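Side-chain contacts in C-C motif chemokine 1 (Homo sapiens, PDB 4OIJ), which attracts monocytes, though not neutrophils, as a secreted CC chemokine that binds the receptor CCR8: residues Q18-R23 and F42-G47; G39-F42 and K48-C51; A52-G57 and R61-L66. One frame throughout, in Å; residues are numbered along the deposited sequence.

Contact 1 (Q18-R23 and F42-G47); sequences QEIPLR and FKLKRG
Ile-20 meets Leu-44, and Arg-23 meets Lys-45, where Q18-R23, a loop ending in the start of a 3-10 turn, runs past the end of strand 39-44, too far away for main-chain pairing. Ile-20 CA is 9.2 Å from Phe-42 CA, and Arg-23 CA is likewise 9.2 Å from Leu-44 CA. The gap is bridged by side chains at two points, one apolar and buried, the other polar and exposed.

At the buried point, Ile-20 CG2 meets Leu-44 CD2 at 3.7 Å, the two branches crossing at a slant. With CG anti to its carbonyl carbon (chi1 -55°), Leu-44 sends CD2 out to the branch methyl of Ile-20. Both residues also rest on Ala-50 of strand 49-53, while Ile-20 touches Met-4 of the second subunit.

The polar point is a single grip: Lys-45 NZ donates to Arg-23 O over 2.8 Å, approaching nearly straight on to the carbonyl, with a C=O...N angle of 162°. The lysine chain bends at its second and fourth torsions, bringing the ammonium group to the carbonyl with CE also close, 3.5 Å from Arg-23 O. The arginine side chain turns elsewhere: it folds back so that Pro-21 CB sits over one face of the guanidinium, toward its rim. Farther back, Ile-20 O accepts a hydrogen bond from His-62 NE2 of helix 57-64.

In chemokine terms, the N-loop and the short 3-10 turn after it are here tied to the 40s loop, two regions that in this family commonly border the receptor-binding groove. The acceptor is a neutral carbonyl, so the bond leaves the positive charge of Lys-45 without a counter-ion in this contact, consistent with the basic surface many chemokines present in this loop.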
ATOM      1  N   GLN A  18     -20.673  -1.033  -5.999  1.00 40.01           N
ATOM      2  CA  GLN A  18     -21.224  -2.246  -6.597  1.00 42.01           C
ATOM      3  C   GLN A  18     -20.598  -3.511  -5.988  1.00 42.91           C
ATOM      4  O   GLN A  18     -19.426  -3.499  -5.623  1.00 39.98           O
ATOM      5  CB  GLN A  18     -21.030  -2.225  -8.129  1.00 45.56           C
ATOM      6  CG  GLN A  18     -22.001  -3.124  -8.885  1.00 71.81           C
ATOM      7  CD  GLN A  18     -21.700  -3.172 -10.366  1.00111.13           C
ATOM      8  OE1 GLN A  18     -22.407  -2.579 -11.184  1.00114.31           O
ATOM      9  NE2 GLN A  18     -20.671  -3.918 -10.753  1.00107.91           N
ATOM     10  N   GLU A  19     -21.384  -4.606  -5.926  1.00 40.19           N
ATOM     11  CA  GLU A  19     -20.918  -5.884  -5.431  1.00 38.87           C
ATOM     12  C   GLU A  19     -19.895  -6.433  -6.409  1.00 41.57           C
ATOM     13  O   GLU A  19     -20.114  -6.394  -7.629  1.00 40.56           O
ATOM     14  CB  GLU A  19     -22.066  -6.908  -5.306  1.00 43.27           C
ATOM     15  CG  GLU A  19     -21.757  -7.947  -4.246  1.00 50.96           C
ATOM     16  CD  GLU A  19     -21.988  -9.420  -4.503  1.00 77.36           C
ATOM     17  OE1 GLU A  19     -22.389 -10.114  -3.541  1.00 68.36           O
ATOM     18  OE2 GLU A  19     -21.669  -9.903  -5.615  1.00 77.15           O
ATOM     19  N   ILE A  20     -18.756  -6.891  -5.867  1.00 35.60           N
ATOM     20  CA  ILE A  20     -17.717  -7.531  -6.669  1.00 33.92           C
ATOM     21  C   ILE A  20     -17.958  -9.039  -6.624  1.00 42.91           C
ATOM     22  O   ILE A  20     -18.034  -9.598  -5.523  1.00 42.42           O
ATOM     23  CB  ILE A  20     -16.302  -7.171  -6.158  1.00 32.10           C
ATOM     24  CG1 ILE A  20     -16.031  -5.657  -6.345  1.00 28.74           C
ATOM     25  CG2 ILE A  20     -15.224  -8.040  -6.836  1.00 32.25           C
ATOM     26  CD1 ILE A  20     -15.028  -5.153  -5.489  1.00 27.81           C
ATOM     27  N   PRO A  21     -18.035  -9.725  -7.792  1.00 43.20           N
ATOM     28  CA  PRO A  21     -18.212 -11.179  -7.770  1.00 46.99           C
ATOM     29  C   PRO A  21     -17.099 -11.883  -6.997  1.00 50.34           C
ATOM     30  O   PRO A  21     -15.914 -11.607  -7.214  1.00 49.10           O
ATOM     31  CB  PRO A  21     -18.236 -11.554  -9.259  1.00 52.56           C
ATOM     32  CG  PRO A  21     -18.689 -10.318  -9.956  1.00 55.85           C
ATOM     33  CD  PRO A  21     -17.996  -9.224  -9.180  1.00 46.73           C
ATOM     34  N   LEU A  22     -17.498 -12.759  -6.052  1.00 48.02           N
ATOM     35  CA  LEU A  22     -16.586 -13.553  -5.230  1.00 48.79           C
ATOM     36  C   LEU A  22     -15.518 -14.271  -6.075  1.00 54.12           C
ATOM     37  O   LEU A  22     -14.341 -14.208  -5.720  1.00 53.06           O
ATOM     38  CB  LEU A  22     -17.345 -14.550  -4.341  1.00 52.28           C
ATOM     39  CG  LEU A  22     -16.487 -15.383  -3.389  1.00 57.94           C
ATOM     40  CD1 LEU A  22     -15.853 -14.505  -2.281  1.00 52.37           C
ATOM     41  CD2 LEU A  22     -17.289 -16.513  -2.808  1.00 63.39           C
ATOM     42  N   ARG A  23     -15.913 -14.853  -7.225  1.00 54.68           N
ATOM     43  CA  ARG A  23     -15.007 -15.556  -8.167  1.00 59.63           C
ATOM     44  C   ARG A  23     -13.904 -14.634  -8.740  1.00 62.83           C
ATOM     45  O   ARG A  23     -12.870 -15.118  -9.167  1.00 64.69           O
ATOM     46  CB  ARG A  23     -15.807 -16.250  -9.300  1.00 62.90           C
ATOM     47  CG  ARG A  23     -16.611 -15.281 -10.192  1.00 71.73           C
ATOM     48  CD  ARG A  23     -17.689 -15.936 -11.063  1.00 83.64           C
ATOM     49  NE  ARG A  23     -18.991 -15.267 -10.901  1.00 88.83           N
ATOM     50  CZ  ARG A  23     -19.343 -14.123 -11.491  1.00 98.13           C
ATOM     51  NH1 ARG A  23     -18.504 -13.506 -12.317  1.00 87.01           N
ATOM     52  NH2 ARG A  23     -20.525 -13.570 -11.235  1.00 73.14           N
ATOM     53  N   PHE A  42      -9.765  -6.233  -1.077  1.00 19.35           N
ATOM     54  CA  PHE A  42      -9.859  -7.475  -1.804  1.00 21.62           C
ATOM     55  C   PHE A  42      -8.812  -7.417  -2.915  1.00 28.19           C
ATOM     56  O   PHE A  42      -8.748  -6.424  -3.653  1.00 27.84           O
ATOM     57  CB  PHE A  42     -11.246  -7.655  -2.435  1.00 23.31           C
ATOM     58  CG  PHE A  42     -12.366  -7.890  -1.458  1.00 24.74           C
ATOM     59  CD1 PHE A  42     -12.358  -9.008  -0.622  1.00 30.62           C
ATOM     60  CD2 PHE A  42     -13.488  -7.061  -1.450  1.00 24.91           C
ATOM     61  CE1 PHE A  42     -13.433  -9.267   0.234  1.00 33.69           C
ATOM     62  CE2 PHE A  42     -14.567  -7.329  -0.604  1.00 29.79           C
ATOM     63  CZ  PHE A  42     -14.529  -8.421   0.241  1.00 31.21           C
ATOM     64  N   LYS A  43      -8.011  -8.476  -3.048  1.00 29.36           N
ATOM     65  CA  LYS A  43      -7.031  -8.588  -4.129  1.00 32.29           C
ATOM     66  C   LYS A  43      -7.757  -9.237  -5.263  1.00 38.78           C
ATOM     67  O   LYS A  43      -8.363 -10.283  -5.068  1.00 40.74           O
ATOM     68  CB  LYS A  43      -5.817  -9.436  -3.711  1.00 38.36           C
ATOM     69  CG  LYS A  43      -4.717  -9.486  -4.778  1.00 54.87           C
ATOM     70  CD  LYS A  43      -3.592 -10.481  -4.476  1.00 54.47           C
ATOM     71  CE  LYS A  43      -2.391 -10.204  -5.349  1.00 65.37           C
ATOM     72  NZ  LYS A  43      -2.680 -10.429  -6.792  1.00 88.37           N
ATOM     73  N   LEU A  44      -7.788  -8.584  -6.417  1.00 38.22           N
ATOM     74  CA  LEU A  44      -8.479  -9.121  -7.586  1.00 42.80           C
ATOM     75  C   LEU A  44      -7.455  -9.783  -8.530  1.00 56.96           C
ATOM     76  O   LEU A  44      -6.268  -9.888  -8.195  1.00 57.20           O
ATOM     77  CB  LEU A  44      -9.298  -8.018  -8.300  1.00 41.91           C
ATOM     78  CG  LEU A  44     -10.329  -7.213  -7.457  1.00 41.74           C
ATOM     79  CD1 LEU A  44     -10.868  -6.022  -8.225  1.00 40.72           C
ATOM     80  CD2 LEU A  44     -11.486  -8.071  -7.010  1.00 43.89           C
ATOM     81  N   LYS A  45      -7.911 -10.267  -9.686  1.00 62.09           N
ATOM     82  CA  LYS A  45      -7.032 -10.929 -10.654  1.00 69.40           C
ATOM     83  C   LYS A  45      -6.051  -9.938 -11.300  1.00 78.23           C
ATOM     84  O   LYS A  45      -6.238  -8.716 -11.188  1.00 73.61           O
ATOM     85  CB  LYS A  45      -7.853 -11.703 -11.689  1.00 75.95           C
ATOM     86  CG  LYS A  45      -8.933 -12.607 -11.073  1.00 85.76           C
ATOM     87  CD  LYS A  45      -8.382 -13.734 -10.188  1.00 90.65           C
ATOM     88  CE  LYS A  45      -9.437 -14.359  -9.302  1.00 85.26           C
ATOM     89  NZ  LYS A  45     -10.240 -15.393 -10.016  1.00 77.58           N
ATOM     90  N   ARG A  46      -4.961 -10.470 -11.888  1.00 83.04           N
ATOM     91  CA  ARG A  46      -3.892  -9.719 -12.552  1.00 86.62           C
ATOM     92  C   ARG A  46      -3.434  -8.464 -11.763  1.00 85.53           C
ATOM     93  O   ARG A  46      -3.343  -7.361 -12.315  1.00 86.49           O
ATOM     94  CB  ARG A  46      -4.271  -9.425 -14.017  1.00 93.66           C
ATOM     95  CG  ARG A  46      -3.920 -10.554 -14.999  1.00113.30           C
ATOM     96  CD  ARG A  46      -4.840 -11.754 -14.961  1.00127.60           C
ATOM     97  NE  ARG A  46      -4.572 -12.660 -16.081  1.00146.97           N
ATOM     98  CZ  ARG A  46      -5.046 -13.898 -16.187  1.00165.74           C
ATOM     99  NH1 ARG A  46      -5.810 -14.408 -15.229  1.00149.62           N
ATOM    100  NH2 ARG A  46      -4.752 -14.638 -17.246  1.00161.13           N
ATOM    101  N   GLY A  47      -3.200  -8.662 -10.463  1.00 76.37           N
ATOM    102  CA  GLY A  47      -2.723  -7.637  -9.539  1.00 71.43           C
ATOM    103  C   GLY A  47      -3.635  -6.456  -9.257  1.00 70.21           C
ATOM    104  O   GLY A  47      -3.180  -5.472  -8.665  1.00 66.42           O
TER

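Contact 2 (G39-F42 and K48-C51)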
ATOM      1  N   GLY A  39     -12.492  -0.589   6.648  1.00 36.06           N
ATOM      2  CA  GLY A  39     -12.276  -1.031   5.283  1.00 31.94           C
ATOM      3  C   GLY A  39     -11.563  -2.357   5.234  1.00 34.36           C
ATOM      4  O   GLY A  39     -10.855  -2.728   6.175  1.00 34.77           O
ATOM      5  N   LEU A  40     -11.752  -3.062   4.118  1.00 30.61           N
ATOM      6  CA  LEU A  40     -11.159  -4.357   3.787  1.00 31.80           C
ATOM      7  C   LEU A  40     -10.588  -4.210   2.372  1.00 30.29           C
ATOM      8  O   LEU A  40     -11.253  -3.611   1.513  1.00 31.75           O
ATOM      9  CB  LEU A  40     -12.325  -5.386   3.699  1.00 35.88           C
ATOM     10  CG  LEU A  40     -12.103  -6.765   4.267  1.00 45.23           C
ATOM     11  CD1 LEU A  40     -12.435  -6.790   5.748  1.00 49.77           C
ATOM     12  CD2 LEU A  40     -12.984  -7.768   3.579  1.00 49.17           C
ATOM     13  N   ILE A  41      -9.419  -4.786   2.091  1.00 20.26           N
ATOM     14  CA  ILE A  41      -8.918  -4.763   0.720  1.00 17.75           C
ATOM     15  C   ILE A  41      -9.127  -6.164   0.099  1.00 25.00           C
ATOM     16  O   ILE A  41      -8.713  -7.166   0.689  1.00 28.33           O
ATOM     17  CB  ILE A  41      -7.429  -4.344   0.658  1.00 18.82           C
ATOM     18  CG1 ILE A  41      -7.189  -2.999   1.384  1.00 16.73           C
ATOM     19  CG2 ILE A  41      -6.891  -4.334  -0.797  1.00 17.62           C
ATOM     20  CD1 ILE A  41      -5.681  -2.917   1.959  1.00 11.03           C
ATOM     21  N   PHE A  42      -9.765  -6.233  -1.077  1.00 19.35           N
ATOM     22  CA  PHE A  42      -9.859  -7.475  -1.804  1.00 21.62           C
ATOM     23  C   PHE A  42      -8.812  -7.417  -2.915  1.00 28.19           C
ATOM     24  O   PHE A  42      -8.748  -6.424  -3.653  1.00 27.84           O
ATOM     25  CB  PHE A  42     -11.246  -7.655  -2.435  1.00 23.31           C
ATOM     26  CG  PHE A  42     -12.366  -7.890  -1.458  1.00 24.74           C
ATOM     27  CD1 PHE A  42     -12.358  -9.008  -0.622  1.00 30.62           C
ATOM     28  CD2 PHE A  42     -13.488  -7.061  -1.450  1.00 24.91           C
ATOM     29  CE1 PHE A  42     -13.433  -9.267   0.234  1.00 33.69           C
ATOM     30  CE2 PHE A  42     -14.567  -7.329  -0.604  1.00 29.79           C
ATOM     31  CZ  PHE A  42     -14.529  -8.421   0.241  1.00 31.21           C
ATOM     32  N   LYS A  48      -4.927  -6.528  -9.679  1.00 66.28           N
ATOM     33  CA  LYS A  48      -5.901  -5.445  -9.452  1.00 61.10           C
ATOM     34  C   LYS A  48      -6.398  -5.424  -7.983  1.00 57.12           C
ATOM     35  O   LYS A  48      -6.160  -6.398  -7.249  1.00 55.48           O
ATOM     36  CB  LYS A  48      -7.065  -5.530 -10.437  1.00 65.30           C
ATOM     37  CG  LYS A  48      -6.675  -5.339 -11.905  1.00 83.95           C
ATOM     38  CD  LYS A  48      -7.717  -4.569 -12.732  1.00 96.33           C
ATOM     39  CE  LYS A  48      -9.052  -5.269 -12.915  1.00109.70           C
ATOM     40  NZ  LYS A  48     -10.034  -4.422 -13.648  1.00121.47           N
ATOM     41  N   GLU A  49      -7.040  -4.316  -7.538  1.00 48.00           N
ATOM     42  CA  GLU A  49      -7.503  -4.212  -6.141  1.00 42.71           C
ATOM     43  C   GLU A  49      -8.775  -3.412  -5.850  1.00 39.30           C
ATOM     44  O   GLU A  49      -9.197  -2.539  -6.624  1.00 39.38           O
ATOM     45  CB  GLU A  49      -6.380  -3.813  -5.190  1.00 42.75           C
ATOM     46  CG  GLU A  49      -5.934  -4.947  -4.284  1.00 50.41           C
ATOM     47  CD  GLU A  49      -4.452  -5.242  -4.241  1.00 62.15           C
ATOM     48  OE1 GLU A  49      -3.752  -4.928  -5.232  1.00 60.71           O
ATOM     49  OE2 GLU A  49      -4.006  -5.866  -3.251  1.00 60.07           O
ATOM     50  N   ALA A  50      -9.416  -3.757  -4.735  1.00 29.66           N
ATOM     51  CA  ALA A  50     -10.635  -3.068  -4.332  1.00 25.13           C
ATOM     52  C   ALA A  50     -10.805  -2.961  -2.836  1.00 23.88           C
ATOM     53  O   ALA A  50     -10.888  -3.962  -2.113  1.00 21.94           O
ATOM     54  CB  ALA A  50     -11.856  -3.703  -4.961  1.00 26.28           C
ATOM     55  N   CYS A  51     -10.899  -1.714  -2.388  1.00 19.49           N
ATOM     56  CA  CYS A  51     -11.259  -1.346  -1.033  1.00 18.58           C
ATOM     57  C   CYS A  51     -12.734  -1.610  -0.897  1.00 21.26           C
ATOM     58  O   CYS A  51     -13.514  -1.275  -1.793  1.00 21.37           O
ATOM     59  CB  CYS A  51     -10.957   0.122  -0.810  1.00 18.36           C
ATOM     60  SG  CYS A  51      -9.223   0.429  -0.527  1.00 20.63           S
TER
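Ile-41 and Glu-49 meet across adjoining strands of the hairpin, and their side chains cross obliquely, Ile-41 CG2 lying 3.7 Å from Glu-49 CG. With that methyl anti to the backbone N, it is the branch turned to the glutamate, while CG1 leans toward Cys-51, its partner in a non-hydrogen-bonded antiparallel pair, 4.4 Å from Cys-51 SG. The sulfur continues into the disulfide with Cys-12. Phe-42 and Ala-50 point to the face opposite Ile-41 and Cys-51 as the hydrogen-bonded pair: Phe-42 N donates to Ala-50 O at 2.7 Å, and Ala-50 N returns a bond to Phe-42 O at 3.0 Å. Glu-49 CG presses on that same oxygen, 3.2 Å from Phe-42 O.

The two faces meet different neighbours. Phe-42 looks toward Val-59 and His-62 of helix 57-64, whereas Ile-41, Glu-49 and Cys-51 pack on Phe-8 of the second subunit in this assembly. Chemically, paired backbone bonds fix the register of the hairpin of strands 39-44 and 49-53, and the disulfide fastens the N-terminal cysteine motif to it.

Contact 3 (A52-G57 and R61-L66). With SO4 (sulfate ion), chain K; SO4 (sulfate ion), chain M; SO4 (sulfate ion), chain F.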
ATOM      1  N   ALA A  52     -13.134  -2.170   0.221  1.00 19.59           N
ATOM      2  CA  ALA A  52     -14.570  -2.403   0.431  1.00 21.20           C
ATOM      3  C   ALA A  52     -14.815  -2.190   1.897  1.00 25.93           C
ATOM      4  O   ALA A  52     -13.936  -2.488   2.694  1.00 23.48           O
ATOM      5  CB  ALA A  52     -14.939  -3.822   0.019  1.00 22.72           C
ATOM      6  N   LEU A  53     -15.945  -1.606   2.244  1.00 27.38           N
ATOM      7  CA  LEU A  53     -16.297  -1.274   3.629  1.00 30.60           C
ATOM      8  C   LEU A  53     -16.919  -2.499   4.301  1.00 38.87           C
ATOM      9  O   LEU A  53     -17.958  -2.985   3.866  1.00 39.46           O
ATOM     10  CB  LEU A  53     -17.242  -0.044   3.616  1.00 32.41           C
ATOM     11  CG  LEU A  53     -17.883   0.434   4.917  1.00 39.99           C
ATOM     12  CD1 LEU A  53     -16.888   1.114   5.828  1.00 39.98           C
ATOM     13  CD2 LEU A  53     -18.936   1.401   4.603  1.00 42.37           C
ATOM     14  N   ASP A  54     -16.261  -2.997   5.352  1.00 38.38           N
ATOM     15  CA  ASP A  54     -16.639  -4.211   6.090  1.00 42.75           C
ATOM     16  C   ASP A  54     -17.970  -4.179   6.883  1.00 51.92           C
ATOM     17  O   ASP A  54     -18.376  -5.208   7.426  1.00 57.30           O
ATOM     18  CB  ASP A  54     -15.435  -4.748   6.907  1.00 45.21           C
ATOM     19  CG  ASP A  54     -15.628  -6.085   7.602  1.00 61.30           C
ATOM     20  OD1 ASP A  54     -16.207  -7.012   6.975  1.00 61.88           O
ATOM     21  OD2 ASP A  54     -15.204  -6.209   8.764  1.00 73.25           O
ATOM     22  N   THR A  55     -18.681  -3.045   6.909  1.00 47.67           N
ATOM     23  CA  THR A  55     -19.991  -2.989   7.587  1.00 53.04           C
ATOM     24  C   THR A  55     -21.089  -3.352   6.600  1.00 56.63           C
ATOM     25  O   THR A  55     -22.190  -3.696   7.012  1.00 61.41           O
ATOM     26  CB  THR A  55     -20.217  -1.655   8.310  1.00 62.91           C
ATOM     27  OG1 THR A  55     -19.816  -0.571   7.468  1.00 61.37           O
ATOM     28  CG2 THR A  55     -19.451  -1.570   9.610  1.00 63.14           C
ATOM     29  N   VAL A  56     -20.767  -3.326   5.289  1.00 48.20           N
ATOM     30  CA  VAL A  56     -21.686  -3.655   4.190  1.00 47.19           C
ATOM     31  C   VAL A  56     -21.781  -5.192   4.079  1.00 52.12           C
ATOM     32  O   VAL A  56     -20.756  -5.869   4.038  1.00 48.18           O
ATOM     33  CB  VAL A  56     -21.220  -2.998   2.862  1.00 45.13           C
ATOM     34  CG1 VAL A  56     -22.228  -3.242   1.745  1.00 45.73           C
ATOM     35  CG2 VAL A  56     -20.966  -1.508   3.036  1.00 43.42           C
ATOM     36  N   GLY A  57     -23.014  -5.701   4.066  1.00 53.80           N
ATOM     37  CA  GLY A  57     -23.376  -7.119   4.017  1.00 56.26           C
ATOM     38  C   GLY A  57     -22.547  -8.046   3.152  1.00 56.82           C
ATOM     39  O   GLY A  57     -21.981  -9.004   3.674  1.00 58.91           O
ATOM     40  N   ARG A  61     -19.737 -11.456   3.881  1.00 50.29           N
ATOM     41  CA  ARG A  61     -19.971 -12.800   3.348  1.00 53.86           C
ATOM     42  C   ARG A  61     -18.852 -13.240   2.408  1.00 55.50           C
ATOM     43  O   ARG A  61     -18.506 -14.415   2.402  1.00 58.61           O
ATOM     44  CB  ARG A  61     -21.349 -12.920   2.669  1.00 54.79           C
ATOM     45  CG  ARG A  61     -22.497 -12.365   3.517  1.00 54.68           C
ATOM     46  CD  ARG A  61     -23.855 -12.724   2.989  1.00 59.99           C
ATOM     47  NE  ARG A  61     -24.160 -12.150   1.677  1.00 58.74           N
ATOM     48  CZ  ARG A  61     -24.683 -10.946   1.474  1.00 71.42           C
ATOM     49  NH1 ARG A  61     -24.915 -10.132   2.498  1.00 51.83           N
ATOM     50  NH2 ARG A  61     -24.986 -10.547   0.245  1.00 58.57           N
ATOM     51  N   HIS A  62     -18.286 -12.298   1.621  1.00 47.69           N
ATOM     52  CA  HIS A  62     -17.159 -12.542   0.712  1.00 44.97           C
ATOM     53  C   HIS A  62     -15.910 -12.870   1.551  1.00 49.52           C
ATOM     54  O   HIS A  62     -15.196 -13.826   1.236  1.00 51.81           O
ATOM     55  CB  HIS A  62     -16.889 -11.298  -0.169  1.00 39.53           C
ATOM     56  CG  HIS A  62     -17.769 -11.159  -1.384  1.00 42.20           C
ATOM     57  ND1 HIS A  62     -19.037 -11.711  -1.439  1.00 47.55           N
ATOM     58  CD2 HIS A  62     -17.544 -10.484  -2.535  1.00 40.68           C
ATOM     59  CE1 HIS A  62     -19.525 -11.385  -2.628  1.00 45.68           C
ATOM     60  NE2 HIS A  62     -18.667 -10.642  -3.320  1.00 42.28           N
ATOM     61  N   ARG A  63     -15.682 -12.104   2.643  1.00 44.20           N
ATOM     62  CA  ARG A  63     -14.549 -12.245   3.571  1.00 44.89           C
ATOM     63  C   ARG A  63     -14.465 -13.646   4.151  1.00 55.18           C
ATOM     64  O   ARG A  63     -13.368 -14.201   4.259  1.00 56.91           O
ATOM     65  CB  ARG A  63     -14.659 -11.199   4.704  1.00 43.97           C
ATOM     66  CG  ARG A  63     -13.456 -11.145   5.642  1.00 48.46           C
ATOM     67  CD  ARG A  63     -13.714 -10.274   6.855  1.00 57.17           C
ATOM     68  NE  ARG A  63     -12.469  -9.929   7.541  1.00 73.68           N
ATOM     69  CZ  ARG A  63     -12.265 -10.061   8.849  1.00 97.38           C
ATOM     70  NH1 ARG A  63     -13.230 -10.527   9.635  1.00 96.56           N
ATOM     71  NH2 ARG A  63     -11.097  -9.725   9.382  1.00 79.78           N
ATOM     72  N   LYS A  64     -15.630 -14.220   4.518  1.00 55.52           N
ATOM     73  CA  LYS A  64     -15.738 -15.563   5.099  1.00 62.04           C
ATOM     74  C   LYS A  64     -15.353 -16.671   4.114  1.00 65.75           C
ATOM     75  O   LYS A  64     -14.930 -17.737   4.542  1.00 70.33           O
ATOM     76  CB  LYS A  64     -17.157 -15.806   5.645  1.00 69.78           C
ATOM     77  CG  LYS A  64     -17.452 -15.066   6.947  1.00 83.53           C
ATOM     78  CD  LYS A  64     -18.590 -15.725   7.727  1.00 99.51           C
ATOM     79  CE  LYS A  64     -18.633 -15.270   9.169  1.00110.38           C
ATOM     80  NZ  LYS A  64     -19.586 -16.077   9.976  1.00130.13           N
ATOM     81  N   MET A  65     -15.506 -16.419   2.805  1.00 58.41           N
ATOM     82  CA  MET A  65     -15.229 -17.386   1.741  1.00 60.60           C
ATOM     83  C   MET A  65     -13.858 -17.221   1.065  1.00 58.79           C
ATOM     84  O   MET A  65     -13.596 -17.851   0.037  1.00 58.78           O
ATOM     85  CB  MET A  65     -16.381 -17.389   0.727  1.00 63.58           C
ATOM     86  CG  MET A  65     -17.709 -17.740   1.360  1.00 73.34           C
ATOM     87  SD  MET A  65     -19.005 -17.860   0.136  1.00 80.34           S
ATOM     88  CE  MET A  65     -20.344 -16.959   0.988  1.00 76.66           C
ATOM     89  N   LEU A  66     -12.982 -16.384   1.662  1.00 50.58           N
ATOM     90  CA  LEU A  66     -11.631 -16.122   1.177  1.00 48.02           C
ATOM     91  C   LEU A  66     -10.582 -16.329   2.265  1.00 53.57           C
ATOM     92  O   LEU A  66     -10.906 -16.314   3.453  1.00 55.81           O
ATOM     93  CB  LEU A  66     -11.503 -14.679   0.661  1.00 40.87           C
ATOM     94  CG  LEU A  66     -12.310 -14.297  -0.571  1.00 43.10           C
ATOM     95  CD1 LEU A  66     -12.522 -12.737  -0.622  1.00 35.74           C
ATOM     96  CD2 LEU A  66     -11.708 -14.920  -1.856  1.00 42.52           C
TER
HETATM   97  S   SO4 K 107     -25.873  -4.161   4.787  1.00107.25           S
HETATM   98  O1  SO4 K 107     -27.075  -3.446   5.263  1.00112.11           O
HETATM   99  O2  SO4 K 107     -25.100  -4.646   5.940  1.00111.59           O
HETATM  100  O3  SO4 K 107     -26.275  -5.291   3.950  1.00112.94           O
HETATM  101  O4  SO4 K 107     -25.062  -3.252   3.988  1.00112.42           O
HETATM  102  S   SO4 M 109     -23.445 -13.358  -1.536  1.00 56.86           S
HETATM  103  O1  SO4 M 109     -24.046 -12.021  -1.736  1.00 60.76           O
HETATM  104  O2  SO4 M 109     -23.232 -13.580  -0.109  1.00 60.07           O
HETATM  105  O3  SO4 M 109     -24.350 -14.399  -2.054  1.00 64.09           O
HETATM  106  O4  SO4 M 109     -22.159 -13.461  -2.274  1.00 61.20           O
HETATM  107  S   SO4 F 102     -25.859  -6.911   0.353  1.00 72.52           S
HETATM  108  O1  SO4 F 102     -26.201  -8.174   1.022  1.00 76.71           O
HETATM  109  O2  SO4 F 102     -24.850  -6.194   1.143  1.00 75.54           O
HETATM  110  O3  SO4 F 102     -25.374  -7.175  -1.028  1.00 77.62           O
HETATM  111  O4  SO4 F 102     -27.093  -6.079   0.246  1.00 79.11           O
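Gly-57 and Arg-61 make the close half of this contact, one helical turn apart at the start of helix 57-64. Arg-61 N gives only a weak bond to Gly-57 O, 3.3 Å long, but the side chain curls back beside the glycine: a bend at its third torsion (chi3 -64°) brings Arg-61 NH1 to 3.2 Å from Gly-57 C. Two sulfates, probably from the crystallisation liquor, hold the guanidinium at its edges, close to its plane. One oxygen, O1 of the chain F sulfate, takes bonds from both Arg-61 NH1 and Arg-61 NH2, each at 2.8 Å, and O1 of the chain M sulfate takes another from Arg-61 NH2 at 2.6 Å. A third sulfate, chain K, accepts from Gly-57 N through O4 at 3.2 Å, just after Val-56 at the N-cap. Helix start and arginine together thus form an anion-attracting corner, where the helix dipole would probably add its pull.

The other half is looser. Asp-54 crosses Arg-63 at roughly a right angle, and its OD1 comes no nearer than 4.1 Å, to Arg-63 CD. The opposite charges stay apart, Asp-54 OD1 being 4.8 Å from Arg-63 NE, too far for a salt bridge, so any attraction would be long-range and probably modest.

A type I turn from Leu-53 to Val-56 carries the chain from strand 49-53 into the helix, which then lies across the sheet: Arg-63 runs over Leu-40, Tyr-28 and Asn-30, while His-62 faces inward onto Phe-42 and Ile-25.

The three contacts span the chemokine fold, a three-stranded antiparallel sheet with a C-terminal helix laid over it. Along the chain contact 1 opens first, the hairpin of contact 2 shares Phe-42 with the start of its second segment, and contact 3 follows both. Contact 2, whose centre is about 3 Å from that of the chain, is the hub: its centre lies about 8 Å from that of contact 1 and about 10 Å from that of contact 3, which are about 12 Å from each other. Contacts 2 and 3 share strand 49-53. Phe-42 joins all three, packing also on Ala-52 and Leu-66. N-loop, hairpin and helix are therefore knitted into one small domain.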